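Local coordinates for protein MymaA.19257.a.B3 (Mycobacterium marinum, PDB 6Q10) that is of unknown function but, as a secreted or membrane-tethered mycobacterial protein with a LytR_C-type soluble domain, probably acts at the cell envelope, at residues A[14-17]-A[18-22]; A[62-65]-A[66-69]; A[93-96]-A[97-100]. All blocks are in the same frame, centred on the assembly; numbering follows the deposited sequence.

Contact 1. Residues A[14-17]-A[18-22]; sequences VSRT and EMTDV. With EDO (1,2-ethanediol), chain B.
Ser15 and Glu18 meet where the chain enters the short helix 16-20, a worked example of helix N-capping. With chi1 at 66°, the Ser15 OG lies on the side between N and C and is aimed at the first turn. There it accepts from Glu18 N at 3.0 Å along a nearly straight bond. In a capping box the glutamate would answer by accepting from Ser15 N; here a water takes that place, accepting from Ser15 N at 3.0 Å and donating to Glu18 OE1. Glu18 reaches that water with an extended chain, and the Glu18 side chain crosses that of Val14 at about a right angle.

Met19, by contrast, is bent. Its chain turns at chi2 and chi3, which folds the thioether back so that CE rests on Val14 CG1 at 3.7 Å, an apolar contact between the residue before the cap and the first turn. Met19 N also donates to Ser15 O (3.0 Å).

One turn on, Thr20 lies alongside Arg16, both side chains pointing the same way. Arg16 O is gripped twice: by Thr20 N at 2.9 Å and by Thr20 OG1 at 2.8 Å, the two donors reaching it from opposite faces of its carbonyl plane, with the hydroxyl 36° out of that plane. The hydroxyl proton is thus spent on the helix's own backbone.

Val14 O receives a hydrogen bond from O1 of a 1,2-ethanediol, probably from the crystallisation liquor, at 2.7 Å. Beyond the two segments, Val14 and Met19 pack on Leu100 of strand 99-102 and Phe80 of strand 76-80, while Met19 also touches Ala89 and Trp92 of helix 85-94, and Thr20 touches Ala148 and His151 of helix 144-153.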
# COMPACT_ATOMS: atom_id res chain seq x y z
N VAL A 14 9.92 6.01 6.08
CA VAL A 14 8.88 6.79 6.76
C VAL A 14 8.39 5.98 7.94
O VAL A 14 8.12 4.78 7.80
CB VAL A 14 7.75 7.16 5.79
CG1 VAL A 14 6.61 7.78 6.53
CG2 VAL A 14 8.30 8.12 4.72
N SER A 15 8.28 6.60 9.11
CA SER A 15 7.92 5.88 10.33
C SER A 15 6.43 5.55 10.37
O SER A 15 5.60 6.22 9.75
CB SER A 15 8.28 6.69 11.59
OG SER A 15 7.49 7.86 11.66
N ARG A 16 6.12 4.46 11.07
CA ARG A 16 4.72 4.15 11.36
C ARG A 16 4.03 5.34 12.01
O ARG A 16 2.86 5.64 11.72
CB ARG A 16 4.66 2.92 12.28
CG ARG A 16 3.30 2.66 12.88
CD ARG A 16 3.41 1.81 14.16
NE ARG A 16 3.67 2.64 15.33
CZ ARG A 16 4.70 2.49 16.15
NH1 ARG A 16 5.58 1.52 15.97
NH2 ARG A 16 4.85 3.32 17.18
N THR A 17 4.74 6.02 12.91
CA THR A 17 4.14 7.14 13.62
C THR A 17 3.71 8.24 12.66
O THR A 17 2.58 8.73 12.72
CB THR A 17 5.13 7.67 14.65
OG1 THR A 17 5.41 6.63 15.59
CG2 THR A 17 4.58 8.90 15.34
N GLU A 18 4.60 8.60 11.74
CA GLU A 18 4.27 9.65 10.79
C GLU A 18 3.14 9.22 9.87
O GLU A 18 2.19 9.99 9.65
CB GLU A 18 5.50 10.04 9.98
CG GLU A 18 5.17 11.08 8.91
CD GLU A 18 6.39 11.66 8.23
OE1 GLU A 18 7.52 11.23 8.56
OE2 GLU A 18 6.23 12.54 7.35
N MET A 19 3.19 7.99 9.35
CA MET A 19 2.18 7.62 8.37
C MET A 19 0.80 7.42 9.00
O MET A 19 -0.21 7.56 8.31
CB MET A 19 2.59 6.37 7.61
CG MET A 19 1.61 6.00 6.45
SD MET A 19 1.50 7.17 5.06
CE MET A 19 3.25 7.32 5.06
N THR A 20 0.73 7.05 10.28
CA THR A 20 -0.57 6.87 10.91
C THR A 20 -1.38 8.15 10.91
O THR A 20 -2.62 8.10 10.89
CB THR A 20 -0.38 6.35 12.33
OG1 THR A 20 0.21 5.06 12.25
CG2 THR A 20 -1.71 6.25 13.06
N ASP A 21 -0.73 9.30 10.85
CA ASP A 21 -1.44 10.58 10.86
C ASP A 21 -1.89 11.03 9.48
O ASP A 21 -2.56 12.07 9.38
CB ASP A 21 -0.56 11.66 11.49
CG ASP A 21 -0.46 11.52 13.00
OD1 ASP A 21 -1.36 10.90 13.60
OD2 ASP A 21 0.51 12.04 13.58
N VAL A 22 -1.58 10.29 8.42
CA VAL A 22 -1.98 10.66 7.06
C VAL A 22 -3.39 10.14 6.79
O VAL A 22 -3.68 8.96 7.00
CB VAL A 22 -0.98 10.13 6.04
CG1 VAL A 22 -1.49 10.41 4.59
CG2 VAL A 22 0.40 10.73 6.29
C1 EDO B . 7.39 1.92 8.45
O1 EDO B . 8.23 2.11 7.29
C2 EDO B . 6.89 0.48 8.54
O2 EDO B . 8.00 -0.42 8.57
O HOH W 1 8.74 9.48 9.83

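Contact 2. Residues A[62-65]-A[66-69]; sequences ANDP and VYAD
Asp64 folds its carboxylate over the start of the next segment and takes two backbone N-H groups at once. OD1 accepts from Val66 N at 3.0 Å and OD2 from Tyr67 N at 3.1 Å, both nearly straight. The two donors approach the same face of the carboxylate, each well above its plane (67° out of it), so the group lies flat over the pair of amides. With CG trans to the Asp64 backbone N (chi1 176°), the carboxylate reaches forward along the chain to these amides.

The bond from Val66 N to the aspartate two residues earlier makes this an Asx turn, and it sits where strand 60-63, an outermost strand of the mixed sheet within this chain, gives way to the loop leading to strand 76-80. Charge is met from that next strand: Asp64 OD1 also forms a salt bridge with Arg79, which probably favours the ionised carboxylate in its buried setting.

Van der Waals contacts surround these hydrogen bonds. Tyr67 runs beside Asp64 and turns its ring edge to it, CD2 lying 3.3 Å from Asp64 OD2 with the ring and carboxylate planes 47° apart; Tyr67 OH hydrogen-bonds to Gln77. Val66 CB stands 3.6 Å from Asp64 OD1, and the Ala68 methyl carbon CB closes against Pro65 O at 3.5 Å.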
# COMPACT_ATOMS: atom_id res chain seq x y z
N ALA A 62 3.74 -5.45 -12.58
CA ALA A 62 4.98 -5.67 -13.32
C ALA A 62 6.03 -6.23 -12.37
O ALA A 62 5.77 -6.51 -11.20
CB ALA A 62 5.47 -4.37 -13.96
N ASN A 63 7.25 -6.39 -12.89
CA ASN A 63 8.37 -6.79 -12.04
C ASN A 63 9.05 -5.56 -11.43
O ASN A 63 9.11 -4.49 -12.04
CB ASN A 63 9.39 -7.60 -12.83
CG ASN A 63 8.95 -9.04 -13.10
OD1 ASN A 63 7.99 -9.52 -12.52
ND2 ASN A 63 9.68 -9.74 -13.99
N ASP A 64 9.58 -5.72 -10.23
CA ASP A 64 10.32 -4.62 -9.59
C ASP A 64 11.74 -4.51 -10.15
O ASP A 64 12.51 -5.47 -10.05
CB ASP A 64 10.41 -4.85 -8.09
CG ASP A 64 11.25 -3.79 -7.41
OD1 ASP A 64 11.32 -2.66 -7.94
OD2 ASP A 64 11.84 -4.09 -6.35
N PRO A 65 12.13 -3.37 -10.74
CA PRO A 65 13.51 -3.25 -11.23
C PRO A 65 14.54 -3.04 -10.14
O PRO A 65 15.74 -3.30 -10.40
CB PRO A 65 13.45 -2.04 -12.18
CG PRO A 65 12.28 -1.25 -11.75
CD PRO A 65 11.31 -2.18 -11.03
N VAL A 66 14.14 -2.60 -8.94
CA VAL A 66 15.12 -2.33 -7.90
C VAL A 66 15.70 -3.63 -7.37
O VAL A 66 16.93 -3.83 -7.35
CB VAL A 66 14.50 -1.49 -6.77
CG1 VAL A 66 15.54 -1.28 -5.66
CG2 VAL A 66 14.02 -0.15 -7.30
N TYR A 67 14.83 -4.54 -6.95
CA TYR A 67 15.25 -5.86 -6.47
C TYR A 67 15.18 -6.90 -7.59
O TYR A 67 14.68 -8.01 -7.41
CB TYR A 67 14.39 -6.28 -5.27
CG TYR A 67 14.63 -5.43 -4.04
CD1 TYR A 67 15.58 -5.81 -3.09
CD2 TYR A 67 13.95 -4.25 -3.85
CE1 TYR A 67 15.82 -5.02 -1.96
CE2 TYR A 67 14.17 -3.46 -2.73
CZ TYR A 67 15.12 -3.84 -1.80
OH TYR A 67 15.33 -3.04 -0.69
N ALA A 68 15.70 -6.55 -8.76
CA ALA A 68 15.61 -7.45 -9.90
C ALA A 68 16.53 -8.66 -9.76
O ALA A 68 16.22 -9.74 -10.27
CB ALA A 68 15.93 -6.68 -11.19
N ASP A 69 17.68 -8.51 -9.10
CA ASP A 69 18.66 -9.58 -9.06
C ASP A 69 18.68 -10.34 -7.74
O ASP A 69 19.24 -11.44 -7.69
CB ASP A 69 20.06 -9.01 -9.34
CG ASP A 69 20.19 -8.52 -10.75
OD1 ASP A 69 19.86 -9.30 -11.66
OD2 ASP A 69 20.59 -7.35 -10.96

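Contact 3. Residues A[93-96]-A[97-100]. With EDO (1,2-ethanediol), chain B.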
# COMPACT_ATOMS: atom_id res chain seq x y z
N LEU A 93 -3.14 0.29 4.59
CA LEU A 93 -4.22 -0.37 5.30
C LEU A 93 -4.29 -1.85 4.97
O LEU A 93 -4.57 -2.68 5.84
CB LEU A 93 -5.55 0.29 4.93
CG LEU A 93 -5.70 1.71 5.44
CD1 LEU A 93 -6.93 2.32 4.76
CD2 LEU A 93 -5.85 1.75 6.97
N VAL A 94 -4.10 -2.20 3.68
CA VAL A 94 -4.27 -3.58 3.25
C VAL A 94 -2.93 -4.29 3.10
O VAL A 94 -2.92 -5.52 2.92
CB VAL A 94 -5.12 -3.66 1.97
CG1 VAL A 94 -6.57 -3.21 2.28
CG2 VAL A 94 -4.52 -2.80 0.83
N ALA A 95 -1.82 -3.57 3.20
CA ALA A 95 -0.48 -4.18 3.25
C ALA A 95 0.26 -3.63 4.47
O ALA A 95 1.28 -2.95 4.34
CB ALA A 95 0.29 -3.89 1.96
N PRO A 96 -0.26 -3.87 5.67
CA PRO A 96 0.23 -3.12 6.84
C PRO A 96 1.61 -3.50 7.30
O PRO A 96 2.17 -2.77 8.15
CB PRO A 96 -0.82 -3.45 7.92
CG PRO A 96 -1.36 -4.82 7.51
CD PRO A 96 -1.41 -4.73 5.99
N CYS A 97 2.18 -4.62 6.84
CA CYS A 97 3.48 -5.03 7.36
C CYS A 97 4.60 -4.77 6.37
O CYS A 97 5.69 -5.33 6.50
CB CYS A 97 3.42 -6.49 7.80
SG CYS A 97 2.23 -6.65 9.21
N THR A 98 4.33 -3.93 5.38
CA THR A 98 5.35 -3.46 4.46
C THR A 98 6.10 -2.26 5.04
O THR A 98 5.64 -1.60 5.98
CB THR A 98 4.74 -3.09 3.11
OG1 THR A 98 3.72 -2.10 3.32
CG2 THR A 98 4.16 -4.33 2.42
N GLU A 99 7.31 -2.02 4.51
CA GLU A 99 8.14 -0.89 4.88
C GLU A 99 7.83 0.28 3.96
O GLU A 99 7.67 0.10 2.74
CB GLU A 99 9.63 -1.25 4.78
CG GLU A 99 9.99 -2.42 5.65
CD GLU A 99 11.46 -2.47 5.94
OE1 GLU A 99 12.24 -1.86 5.18
OE2 GLU A 99 11.84 -3.12 6.95
N LEU A 100 7.75 1.48 4.53
CA LEU A 100 7.38 2.70 3.80
C LEU A 100 8.62 3.50 3.41
O LEU A 100 9.43 3.83 4.28
CB LEU A 100 6.50 3.59 4.68
CG LEU A 100 5.25 2.93 5.26
CD1 LEU A 100 4.62 3.85 6.30
CD2 LEU A 100 4.29 2.62 4.14
C1 EDO B . 7.39 1.92 8.45
O1 EDO B . 8.23 2.11 7.29
C2 EDO B . 6.89 0.48 8.54
O2 EDO B . 8.00 -0.42 8.57
O HOH W 2 4.49 -1.49 8.31
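A type I beta turn, from Ala95 to Thr98, brings these two segments together and turns the chain from helix 85-94 into strand 99-102, the second half of a beta-alpha-beta unit that begins with strand 76-80. The backbone bond that usually closes such a turn is weak here, Thr98 N standing 3.4 Å from Ala95 O. The firmer closure comes from a side chain: Thr98 OG1 donates to the same Ala95 O at 2.8 Å, lying in the carbonyl plane. A chi1 of 57° swings that hydroxyl back toward the start of the turn, and it leaves CG2 beside the Ala95 methyl, 3.9 Å from CB. Ala95 O thus takes a firm bond from the hydroxyl and only a weak one from the amide of Thr98.

Pro96 occupies the first inner position, where the ring-fixed phi suits a type I turn, and Cys97 the second. The cysteine SG leans back along the chain, 3.7 Å from Pro96 C and more loosely packed against the ring at CG. From there it forms the disulfide with Cys155, tying the turn to the C-terminal residue that follows helix 144-153. A water donates to Pro96 O at 2.7 Å and to Thr98 O at 2.6 Å, bridging two carbonyls of the turn itself.

Farther on, Leu100 N donates to O1 of a 1,2-ethanediol molecule at 2.9 Å, almost straight, and the leucine side chain brushes the same molecule. Among its neighbours, Val94 touches Leu51 and Leu54 of helix 43-54 and Ile127 and Leu131 of helix 125-132; Thr98 and Leu100 lean on Ile78 of strand 76-80, whose backbone also bonds to Glu99.

Along the chain the contacts follow in series: 14-22, then 62-69, then 93-100. Contacts 1 and 3 are neighbours, their centres 11 Å apart. They meet where strand 12-14 runs antiparallel to strand 99-102: Val14 N lies 2.9 Å from Leu100 O, a probable hydrogen bond, Met19 CB packs on Leu100 CD1 at 3.5 Å, and both contacts touch the same ethanediol. Contact 2 lies at the opposite edge of the mixed sheet, at strand 60-63, with its centre 26 Å from contact 1 and 19 Å from contact 3. The three thus mark exits from strands or a helix at both outermost strands and at a crossover in the soluble domain.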